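Local coordinates for protein nucleoporin nup120 (Schizosaccharomyces pombe, PDB 4GQ2) that serves as a structural constituent of the nuclear pore complex, whose components can also dock transport factors that associate transiently, at residues V137-R142 / D158-R164; T127-A131 / A178-I184; T814-K819 / Q876-L880. All coordinates share one frame; numbering follows the deposited sequence.

Contact 1: V137-R142 / D158-R164; sequences VLYYIR and DWCLCYR
Leu138 to Arg142 and Cys160 to Tyr163 run antiparallel as neighbouring strands, their axes 4.7 Å apart at closest. Backbone hydrogen bonds pair Leu138 with Tyr163 in both directions and Tyr140 with Leu161 likewise. A fifth bond, from Arg142 N to Trp159 O (2.8 Å), extends the pairing at one end.

Tyr139, Ile141, Cys160 and Cys162 point to one face of the sheet. Both cysteine sulfurs approach the Tyr139 ring obliquely; Cys162 SG is 3.6 Å from CE1. Ile141 CG2 meets the rim of the Trp159 ring in its plane, 3.8 Å from CE3.

The other face carries Leu138, Tyr140, Leu161 and Tyr163. Tyr140 CB sits at the edge of the Tyr163 ring, 3.8 Å from CE2. Tyr140 carries CG opposite its backbone N (chi1 -178°), which lays its ring alongside Leu161.

The charged pair is Arg142 NH1 and Asp158 OD2, 3.4 Å apart. OD2 lies over one guanidinium face, and no N-H points at it: a salt bridge of charges only.

Strand 160-163 is one of the two edge strands of a four-stranded propeller sheet. Strand 126-133 flanks 138-143 on its other side. Leu138, Tyr140 and Tyr163 pack on strand 193-199 of the next sheet.

Contact 2: T127-A131 / A178-I184; sequences TIIYA and AISTSEI
Residues 127-131 form a strand and 178-184 the turn between strands 173-178 and 183-188; the backbones stay apart, with the CA atoms of Ile128 and Thr181 6.5 Å from each other, so side chains make the contact.

Tyr130 spans most of the gap. Its CG is anti to the carbonyl carbon (chi1 -61°), and the ring reaches into the turn. Tyr130 OH donates to Ser180 O at 2.6 Å. The acceptor lies at the ring edge, near the ring plane. The donor is tilted 26° from the carbonyl plane of Ser180. The phenol end is thus fixed by a backbone oxygen of the turn.

The two ring faces are both covered. Ile184 lies over one of them in a CH-pi contact, with CD1 4.0 Å from the Tyr130 ring centroid. The two side chains run alongside one another with their ends pointing opposite ways, and Ile184 CD1 also comes 3.6 Å from Tyr130 CG. Ile128 CG2 covers part of the opposite face, toward the rim. Ala178 CB approaches obliquely, 3.9 Å from Tyr130 CE2. Two residues earlier in the strand, Ile128 CD1 meets Thr181 CG2 at 3.7 Å, the side chains crossing at about a right angle.

The turn is braced from within. Ser180 OG accepts from Ser182 N at 3.2 Å, making an ST turn. Ser180 OG also donates to Glu183 OE1 at 3.0 Å. Glu183 O receives both Ile179 N and Ser180 N.

The contact joins two successive four-stranded sheets of the beta-propeller. Strand 126-133 lies between 115-121 and 138-143 in one sheet. The turn links 173-178 to 183-188 in the next. Met176 and Leu198 of that second sheet also pack against Tyr130.

Contact 3: T814-K819 / Q876-L880; sequences TELVEK and QFAVL
Glu818 of the helical segment 814-819 meets the backbone of 876-880 through its carboxylate. Glu818 OE2 accepts from Val879 N at 3.0 Å, with an N-H...O angle of 155°. The amide lies nearly along the C-O axis of OE2. Ala878 N is almost as near to OE2, but its angle is poor for a bond. The chain leaves with CG anti to the backbone N and then bends at chi2 (-98°), bringing the carboxylate to the loop.

One water links the other polar atoms. The water donates to Glu818 OE1 at 2.9 Å and to Gln876 O. It accepts from Lys819 NZ and Ala878 N. The two carboxylate oxygens therefore have separate tasks: OE2 meets an amide directly, and OE1 works through the water. Lys819 NZ also forms a long salt bridge to Glu818 OE1, which would probably favour the charged carboxylate. With an alanine here in place of Glu818, Val879 N would probably lose its acceptor and the water one of its holds.

Packing against Phe877 and Val879 accompanies the bonds. The Glu818 carboxylate meets the Phe877 ring at its edge, with Glu818 CD in the ring plane and 3.8 Å from Phe877 CD1. The carboxylate and ring planes are 78° apart. Val879 comes at Glu818 from the opposite direction, with CG2 3.6 Å from Glu818 CG. Thr814 CG2 reaches the Phe877 ring obliquely, 4.1 Å from CE1.

The contact ties helix 812-822 to the loop before helix 881-889 in the region assigned to the Nup120 HEAT repeats. Helix 840-852 packs beside both segments: its Ala842 meets Thr814, and its Ile841 meets Phe877. On another side of helix 812-822, Leu816 packs on helices 719-739 and 770-777.

In the fold
Contacts 1 and 2 belong to the beta-propeller, their centres 10 Å apart. Both use the sheet in which strands 126-133 and 138-143 are neighbours. Contact 1 is largely buried and pairs strands within that sheet. Contact 2 is partly buried and joins it to the next sheet through side chains. Tyr140 of contact 1 bridges the two: its ring meets that of Tyr130, and its OH probably hydrogen-bonds Thr181 O. Contact 3 is also partly buried but lies about 50 Å away between centres, in the helical part. There a carboxylate and a water hold a helix to a loop, where the propeller contacts rely on backbone pairing and aromatic packing.

Contact 1: V137-R142 / D158-R164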
loop_
_atom_site.group_PDB
_atom_site.type_symbol
_atom_site.label_atom_id
_atom_site.label_comp_id
_atom_site.label_asym_id
_atom_site.label_seq_id
_atom_site.Cartn_x
_atom_site.Cartn_y
_atom_site.Cartn_z
ATOM N N VAL A 137 38.656 -22.836 -3.197
ATOM C CA VAL A 137 38.000 -23.975 -2.550
ATOM C C VAL A 137 36.700 -24.310 -3.296
ATOM O O VAL A 137 35.928 -23.416 -3.627
ATOM C CB VAL A 137 37.704 -23.688 -1.063
ATOM C CG1 VAL A 137 37.072 -24.897 -0.397
ATOM C CG2 VAL A 137 38.979 -23.303 -0.322
ATOM N N LEU A 138 36.476 -25.592 -3.578
ATOM C CA LEU A 138 35.230 -26.047 -4.190
ATOM C C LEU A 138 34.260 -26.529 -3.115
ATOM O O LEU A 138 34.586 -27.406 -2.309
ATOM C CB LEU A 138 35.489 -27.165 -5.208
ATOM C CG LEU A 138 34.282 -27.998 -5.672
ATOM C CD1 LEU A 138 33.345 -27.216 -6.587
ATOM C CD2 LEU A 138 34.742 -29.269 -6.366
ATOM N N TYR A 139 33.063 -25.955 -3.110
ATOM C CA TYR A 139 32.067 -26.311 -2.120
ATOM C C TYR A 139 30.920 -27.061 -2.750
ATOM O O TYR A 139 30.450 -26.700 -3.825
ATOM C CB TYR A 139 31.552 -25.078 -1.406
ATOM C CG TYR A 139 32.598 -24.338 -0.608
ATOM C CD1 TYR A 139 32.882 -24.700 0.712
ATOM C CD2 TYR A 139 33.291 -23.261 -1.164
ATOM C CE1 TYR A 139 33.835 -24.012 1.455
ATOM C CE2 TYR A 139 34.239 -22.563 -0.426
ATOM C CZ TYR A 139 34.508 -22.940 0.880
ATOM O OH TYR A 139 35.453 -22.245 1.607
ATOM N N TYR A 140 30.480 -28.113 -2.068
ATOM C CA TYR A 140 29.407 -28.964 -2.558
ATOM C C TYR A 140 28.250 -28.891 -1.564
ATOM O O TYR A 140 28.263 -29.567 -0.524
ATOM C CB TYR A 140 29.923 -30.396 -2.733
ATOM C CG TYR A 140 28.918 -31.375 -3.289
ATOM C CD1 TYR A 140 28.716 -31.499 -4.660
ATOM C CD2 TYR A 140 28.181 -32.193 -2.444
ATOM C CE1 TYR A 140 27.804 -32.409 -5.172
ATOM C CE2 TYR A 140 27.262 -33.102 -2.943
ATOM C CZ TYR A 140 27.076 -33.208 -4.301
ATOM O OH TYR A 140 26.154 -34.120 -4.773
ATOM N N ILE A 141 27.264 -28.054 -1.892
ATOM C CA ILE A 141 26.175 -27.714 -0.971
ATOM C C ILE A 141 24.860 -28.393 -1.339
ATOM O O ILE A 141 24.352 -28.226 -2.453
ATOM C CB ILE A 141 25.961 -26.184 -0.883
ATOM C CG1 ILE A 141 27.229 -25.487 -0.383
ATOM C CG2 ILE A 141 24.796 -25.850 0.044
ATOM C CD1 ILE A 141 27.291 -24.012 -0.734
ATOM N N ARG A 142 24.320 -29.163 -0.397
ATOM C CA ARG A 142 23.023 -29.817 -0.573
ATOM C C ARG A 142 21.899 -28.960 0.004
ATOM O O ARG A 142 21.924 -28.603 1.180
ATOM C CB ARG A 142 23.006 -31.194 0.087
ATOM C CG ARG A 142 23.575 -32.329 -0.750
ATOM C CD ARG A 142 23.094 -33.659 -0.185
ATOM N NE ARG A 142 23.961 -34.793 -0.504
ATOM C CZ ARG A 142 25.090 -35.089 0.139
ATOM N NH1 ARG A 142 25.527 -34.324 1.133
ATOM N NH2 ARG A 142 25.791 -36.151 -0.223
ATOM N N ASP A 158 25.949 -33.226 6.794
ATOM C CA ASP A 158 26.596 -33.337 5.488
ATOM C C ASP A 158 26.134 -32.292 4.457
ATOM O O ASP A 158 26.318 -32.492 3.250
ATOM C CB ASP A 158 26.379 -34.753 4.930
ATOM C CG ASP A 158 24.904 -35.166 4.906
ATOM O OD1 ASP A 158 24.138 -34.756 5.810
ATOM O OD2 ASP A 158 24.510 -35.917 3.988
ATOM N N TRP A 159 25.555 -31.182 4.923
ATOM C CA TRP A 159 24.967 -30.183 4.013
ATOM C C TRP A 159 25.998 -29.493 3.169
ATOM O O TRP A 159 25.736 -29.177 2.009
ATOM C CB TRP A 159 24.112 -29.166 4.764
ATOM C CG TRP A 159 24.884 -28.100 5.506
ATOM C CD1 TRP A 159 25.297 -28.119 6.835
ATOM C CD2 TRP A 159 25.349 -26.805 4.984
ATOM N NE1 TRP A 159 25.963 -26.964 7.160
ATOM C CE2 TRP A 159 26.032 -26.135 6.099
ATOM C CE3 TRP A 159 25.269 -26.157 3.752
ATOM C CZ2 TRP A 159 26.604 -24.879 5.962
ATOM C CZ3 TRP A 159 25.853 -24.891 3.627
ATOM C CH2 TRP A 159 26.505 -24.270 4.707
ATOM N N CYS A 160 27.175 -29.261 3.748
ATOM C CA CYS A 160 28.301 -28.695 3.020
ATOM C C CYS A 160 29.567 -29.550 3.091
ATOM O O CYS A 160 30.091 -29.805 4.169
ATOM C CB CYS A 160 28.612 -27.288 3.508
ATOM S SG CYS A 160 29.762 -26.439 2.412
ATOM N N LEU A 161 30.040 -29.976 1.923
ATOM C CA LEU A 161 31.308 -30.685 1.768
ATOM C C LEU A 161 32.314 -29.754 1.091
ATOM O O LEU A 161 31.975 -29.064 0.121
ATOM C CB LEU A 161 31.102 -31.944 0.917
ATOM C CG LEU A 161 30.736 -33.301 1.547
ATOM C CD1 LEU A 161 29.837 -33.195 2.770
ATOM C CD2 LEU A 161 30.110 -34.223 0.508
ATOM N N CYS A 162 33.542 -29.735 1.602
ATOM C CA CYS A 162 34.601 -28.888 1.047
ATOM C C CYS A 162 35.692 -29.691 0.361
ATOM O O CYS A 162 36.186 -30.685 0.903
ATOM C CB CYS A 162 35.225 -28.018 2.135
ATOM S SG CYS A 162 33.987 -27.202 3.146
ATOM N N TYR A 163 36.077 -29.233 -0.825
ATOM C CA TYR A 163 37.098 -29.896 -1.618
ATOM C C TYR A 163 38.169 -28.910 -2.047
ATOM O O TYR A 163 37.866 -27.763 -2.375
ATOM C CB TYR A 163 36.473 -30.530 -2.853
ATOM C CG TYR A 163 35.465 -31.611 -2.551
ATOM C CD1 TYR A 163 35.872 -32.929 -2.327
ATOM C CD2 TYR A 163 34.101 -31.324 -2.506
ATOM C CE1 TYR A 163 34.948 -33.931 -2.061
ATOM C CE2 TYR A 163 33.169 -32.317 -2.232
ATOM C CZ TYR A 163 33.597 -33.618 -2.013
ATOM O OH TYR A 163 32.676 -34.605 -1.747
ATOM N N ARG A 164 39.419 -29.370 -2.042
ATOM C CA ARG A 164 40.540 -28.592 -2.561
ATOM C C ARG A 164 41.207 -29.347 -3.711
ATOM O O ARG A 164 42.188 -30.062 -3.497
ATOM C CB ARG A 164 41.553 -28.292 -1.455
ATOM C CG ARG A 164 41.129 -27.197 -0.495
ATOM C CD ARG A 164 42.192 -26.977 0.564
ATOM N NE ARG A 164 41.881 -25.836 1.420
ATOM C CZ ARG A 164 42.588 -25.479 2.488
ATOM N NH1 ARG A 164 43.663 -26.168 2.852
ATOM N NH2 ARG A 164 42.216 -24.426 3.196
#

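Contact 2: T127-A131 / A178-I184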
loop_
_atom_site.group_PDB
_atom_site.type_symbol
_atom_site.label_atom_id
_atom_site.label_comp_id
_atom_site.label_asym_id
_atom_site.label_seq_id
_atom_site.Cartn_x
_atom_site.Cartn_y
_atom_site.Cartn_z
ATOM N N THR A 127 18.436 -30.588 -4.361
ATOM C CA THR A 127 19.178 -29.716 -5.263
ATOM C C THR A 127 20.586 -29.480 -4.719
ATOM O O THR A 127 20.777 -29.297 -3.514
ATOM C CB THR A 127 18.451 -28.365 -5.479
ATOM O OG1 THR A 127 17.111 -28.603 -5.929
ATOM C CG2 THR A 127 19.161 -27.516 -6.524
ATOM N N ILE A 128 21.558 -29.478 -5.626
ATOM C CA ILE A 128 22.973 -29.335 -5.301
ATOM C C ILE A 128 23.517 -28.013 -5.842
ATOM O O ILE A 128 23.175 -27.606 -6.954
ATOM C CB ILE A 128 23.772 -30.539 -5.873
ATOM C CG1 ILE A 128 23.830 -31.681 -4.855
ATOM C CG2 ILE A 128 25.183 -30.153 -6.287
ATOM C CD1 ILE A 128 22.607 -32.575 -4.836
ATOM N N ILE A 129 24.345 -27.335 -5.048
ATOM C CA ILE A 129 25.110 -26.195 -5.551
ATOM C C ILE A 129 26.619 -26.450 -5.484
ATOM O O ILE A 129 27.157 -26.791 -4.425
ATOM C CB ILE A 129 24.809 -24.891 -4.786
ATOM C CG1 ILE A 129 23.308 -24.633 -4.722
ATOM C CG2 ILE A 129 25.519 -23.707 -5.446
ATOM C CD1 ILE A 129 22.925 -23.663 -3.627
ATOM N N TYR A 130 27.281 -26.286 -6.627
ATOM C CA TYR A 130 28.734 -26.195 -6.695
ATOM C C TYR A 130 29.128 -24.724 -6.655
ATOM O O TYR A 130 28.620 -23.923 -7.443
ATOM C CB TYR A 130 29.256 -26.789 -8.003
ATOM C CG TYR A 130 28.950 -28.248 -8.239
ATOM C CD1 TYR A 130 29.766 -29.251 -7.707
ATOM C CD2 TYR A 130 27.863 -28.628 -9.022
ATOM C CE1 TYR A 130 29.489 -30.593 -7.933
ATOM C CE2 TYR A 130 27.576 -29.966 -9.252
ATOM C CZ TYR A 130 28.391 -30.942 -8.709
ATOM O OH TYR A 130 28.105 -32.267 -8.946
ATOM N N ALA A 131 30.038 -24.376 -5.748
ATOM C CA ALA A 131 30.550 -23.014 -5.635
ATOM C C ALA A 131 32.064 -22.990 -5.463
ATOM O O ALA A 131 32.622 -23.762 -4.679
ATOM C CB ALA A 131 29.877 -22.286 -4.483
ATOM N N ALA A 178 28.243 -27.964 -14.394
ATOM C CA ALA A 178 27.784 -29.160 -13.701
ATOM C C ALA A 178 27.406 -30.232 -14.718
ATOM O O ALA A 178 26.690 -29.962 -15.683
ATOM C CB ALA A 178 26.589 -28.825 -12.818
ATOM N N ILE A 179 27.906 -31.443 -14.510
ATOM C CA ILE A 179 27.588 -32.566 -15.393
ATOM C C ILE A 179 26.480 -33.400 -14.759
ATOM O O ILE A 179 25.628 -33.956 -15.453
ATOM C CB ILE A 179 28.843 -33.433 -15.670
ATOM C CG1 ILE A 179 29.911 -32.629 -16.427
ATOM C CG2 ILE A 179 28.490 -34.723 -16.405
ATOM C CD1 ILE A 179 29.401 -31.850 -17.625
ATOM N N SER A 180 26.500 -33.450 -13.427
ATOM C CA SER A 180 25.593 -34.263 -12.635
ATOM C C SER A 180 25.706 -33.859 -11.169
ATOM O O SER A 180 26.399 -32.894 -10.828
ATOM C CB SER A 180 25.956 -35.744 -12.779
ATOM O OG SER A 180 27.209 -36.013 -12.170
ATOM N N THR A 181 25.043 -34.620 -10.304
ATOM C CA THR A 181 25.098 -34.390 -8.863
ATOM C C THR A 181 26.425 -34.810 -8.241
ATOM O O THR A 181 26.633 -34.630 -7.045
ATOM C CB THR A 181 23.940 -35.091 -8.118
ATOM O OG1 THR A 181 23.671 -36.365 -8.721
ATOM C CG2 THR A 181 22.689 -34.232 -8.167
ATOM N N SER A 182 27.328 -35.358 -9.048
ATOM C CA SER A 182 28.628 -35.779 -8.538
ATOM C C SER A 182 29.780 -35.385 -9.459
ATOM O O SER A 182 30.950 -35.506 -9.084
ATOM C CB SER A 182 28.639 -37.287 -8.280
ATOM O OG SER A 182 28.487 -38.010 -9.491
ATOM N N GLU A 183 29.448 -34.902 -10.654
ATOM C CA GLU A 183 30.458 -34.535 -11.647
ATOM C C GLU A 183 30.324 -33.093 -12.108
ATOM O O GLU A 183 29.224 -32.613 -12.378
ATOM C CB GLU A 183 30.395 -35.475 -12.858
ATOM C CG GLU A 183 30.826 -36.911 -12.578
ATOM C CD GLU A 183 30.206 -37.904 -13.544
ATOM O OE1 GLU A 183 28.967 -38.095 -13.503
ATOM O OE2 GLU A 183 30.960 -38.501 -14.340
ATOM N N ILE A 184 31.461 -32.414 -12.199
ATOM C CA ILE A 184 31.525 -31.051 -12.716
ATOM C C ILE A 184 32.803 -30.835 -13.535
ATOM O O ILE A 184 33.852 -31.401 -13.231
ATOM C CB ILE A 184 31.415 -30.000 -11.578
ATOM C CG1 ILE A 184 31.438 -28.577 -12.144
ATOM C CG2 ILE A 184 32.518 -30.186 -10.539
ATOM C CD1 ILE A 184 30.579 -27.599 -11.384
#

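Contact 3: T814-K819 / Q876-L880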
loop_
_atom_site.group_PDB
_atom_site.type_symbol
_atom_site.label_atom_id
_atom_site.label_comp_id
_atom_site.label_asym_id
_atom_site.label_seq_id
_atom_site.Cartn_x
_atom_site.Cartn_y
_atom_site.Cartn_z
ATOM N N THR A 814 -17.338 -5.383 -1.643
ATOM C CA THR A 814 -17.903 -6.232 -0.608
ATOM C C THR A 814 -17.160 -7.560 -0.540
ATOM O O THR A 814 -16.774 -8.000 0.545
ATOM C CB THR A 814 -19.404 -6.460 -0.813
ATOM O OG1 THR A 814 -20.071 -5.192 -0.905
ATOM C CG2 THR A 814 -19.973 -7.238 0.347
ATOM N N GLU A 815 -16.939 -8.168 -1.702
ATOM C CA GLU A 815 -16.231 -9.441 -1.803
ATOM C C GLU A 815 -14.830 -9.365 -1.205
ATOM O O GLU A 815 -14.466 -10.188 -0.370
ATOM C CB GLU A 815 -16.145 -9.895 -3.261
ATOM C CG GLU A 815 -17.476 -10.338 -3.866
ATOM C CD GLU A 815 -17.346 -10.818 -5.306
ATOM O OE1 GLU A 815 -16.207 -10.911 -5.821
ATOM O OE2 GLU A 815 -18.389 -11.106 -5.928
ATOM N N LEU A 816 -14.049 -8.374 -1.630
ATOM C CA LEU A 816 -12.676 -8.271 -1.159
ATOM C C LEU A 816 -12.624 -7.975 0.338
ATOM O O LEU A 816 -11.927 -8.679 1.081
ATOM C CB LEU A 816 -11.869 -7.243 -1.971
ATOM C CG LEU A 816 -10.446 -6.964 -1.473
ATOM C CD1 LEU A 816 -9.634 -8.252 -1.389
ATOM C CD2 LEU A 816 -9.750 -5.937 -2.362
ATOM N N VAL A 817 -13.377 -6.964 0.773
ATOM C CA VAL A 817 -13.419 -6.575 2.192
ATOM C C VAL A 817 -13.927 -7.713 3.084
ATOM O O VAL A 817 -13.391 -7.939 4.187
ATOM C CB VAL A 817 -14.255 -5.293 2.419
ATOM C CG1 VAL A 817 -14.382 -4.976 3.899
ATOM C CG2 VAL A 817 -13.630 -4.113 1.691
ATOM N N GLU A 818 -14.929 -8.443 2.594
ATOM C CA GLU A 818 -15.504 -9.565 3.341
ATOM C C GLU A 818 -14.439 -10.627 3.614
ATOM O O GLU A 818 -14.351 -11.145 4.726
ATOM C CB GLU A 818 -16.717 -10.158 2.608
ATOM C CG GLU A 818 -17.623 -11.034 3.467
ATOM C CD GLU A 818 -17.355 -12.524 3.322
ATOM O OE1 GLU A 818 -16.537 -12.919 2.464
ATOM O OE2 GLU A 818 -17.975 -13.314 4.063
ATOM N N LYS A 819 -13.611 -10.915 2.610
ATOM C CA LYS A 819 -12.516 -11.878 2.769
ATOM C C LYS A 819 -11.449 -11.384 3.735
ATOM O O LYS A 819 -10.929 -12.154 4.554
ATOM C CB LYS A 819 -11.885 -12.222 1.425
ATOM C CG LYS A 819 -12.698 -13.186 0.578
ATOM C CD LYS A 819 -12.770 -14.566 1.221
ATOM C CE LYS A 819 -13.430 -15.579 0.302
ATOM N NZ LYS A 819 -14.749 -15.104 -0.201
ATOM N N GLN A 876 -22.376 -17.386 -0.830
ATOM C CA GLN A 876 -21.077 -16.780 -1.157
ATOM C C GLN A 876 -20.284 -16.159 0.002
ATOM O O GLN A 876 -19.037 -16.159 -0.020
ATOM C CB GLN A 876 -21.242 -15.741 -2.272
ATOM C CG GLN A 876 -19.951 -15.480 -3.033
ATOM C CD GLN A 876 -19.995 -14.227 -3.885
ATOM O OE1 GLN A 876 -19.288 -13.255 -3.612
ATOM N NE2 GLN A 876 -20.814 -14.245 -4.931
ATOM N N PHE A 877 -21.004 -15.632 0.996
ATOM C CA PHE A 877 -20.388 -14.884 2.085
ATOM C C PHE A 877 -20.452 -15.635 3.399
ATOM O O PHE A 877 -21.519 -15.774 3.995
ATOM C CB PHE A 877 -21.049 -13.516 2.252
ATOM C CG PHE A 877 -21.082 -12.696 0.995
ATOM C CD1 PHE A 877 -19.949 -12.016 0.561
ATOM C CD2 PHE A 877 -22.250 -12.593 0.249
ATOM C CE1 PHE A 877 -19.979 -11.253 -0.599
ATOM C CE2 PHE A 877 -22.291 -11.822 -0.905
ATOM C CZ PHE A 877 -21.154 -11.150 -1.327
ATOM N N ALA A 878 -19.294 -16.090 3.858
ATOM C CA ALA A 878 -19.189 -16.826 5.111
ATOM C C ALA A 878 -19.517 -15.990 6.355
ATOM O O ALA A 878 -19.741 -16.559 7.419
ATOM C CB ALA A 878 -17.807 -17.445 5.240
ATOM N N VAL A 879 -19.538 -14.658 6.237
ATOM C CA VAL A 879 -19.957 -13.815 7.375
ATOM C C VAL A 879 -21.437 -14.019 7.704
ATOM O O VAL A 879 -21.881 -13.672 8.786
ATOM C CB VAL A 879 -19.691 -12.294 7.181
ATOM C CG1 VAL A 879 -18.217 -11.971 7.339
ATOM C CG2 VAL A 879 -20.230 -11.787 5.848
ATOM N N LEU A 880 -22.190 -14.584 6.760
ATOM C CA LEU A 880 -23.627 -14.807 6.928
ATOM C C LEU A 880 -23.959 -16.113 7.654
ATOM O O LEU A 880 -25.121 -16.360 7.973
ATOM C CB LEU A 880 -24.347 -14.760 5.576
ATOM C CG LEU A 880 -24.267 -13.479 4.736
ATOM C CD1 LEU A 880 -25.213 -13.558 3.547
ATOM C CD2 LEU A 880 -24.583 -12.250 5.569
HETATM O O HOH W 1 -16.685 -15.758 2.090
#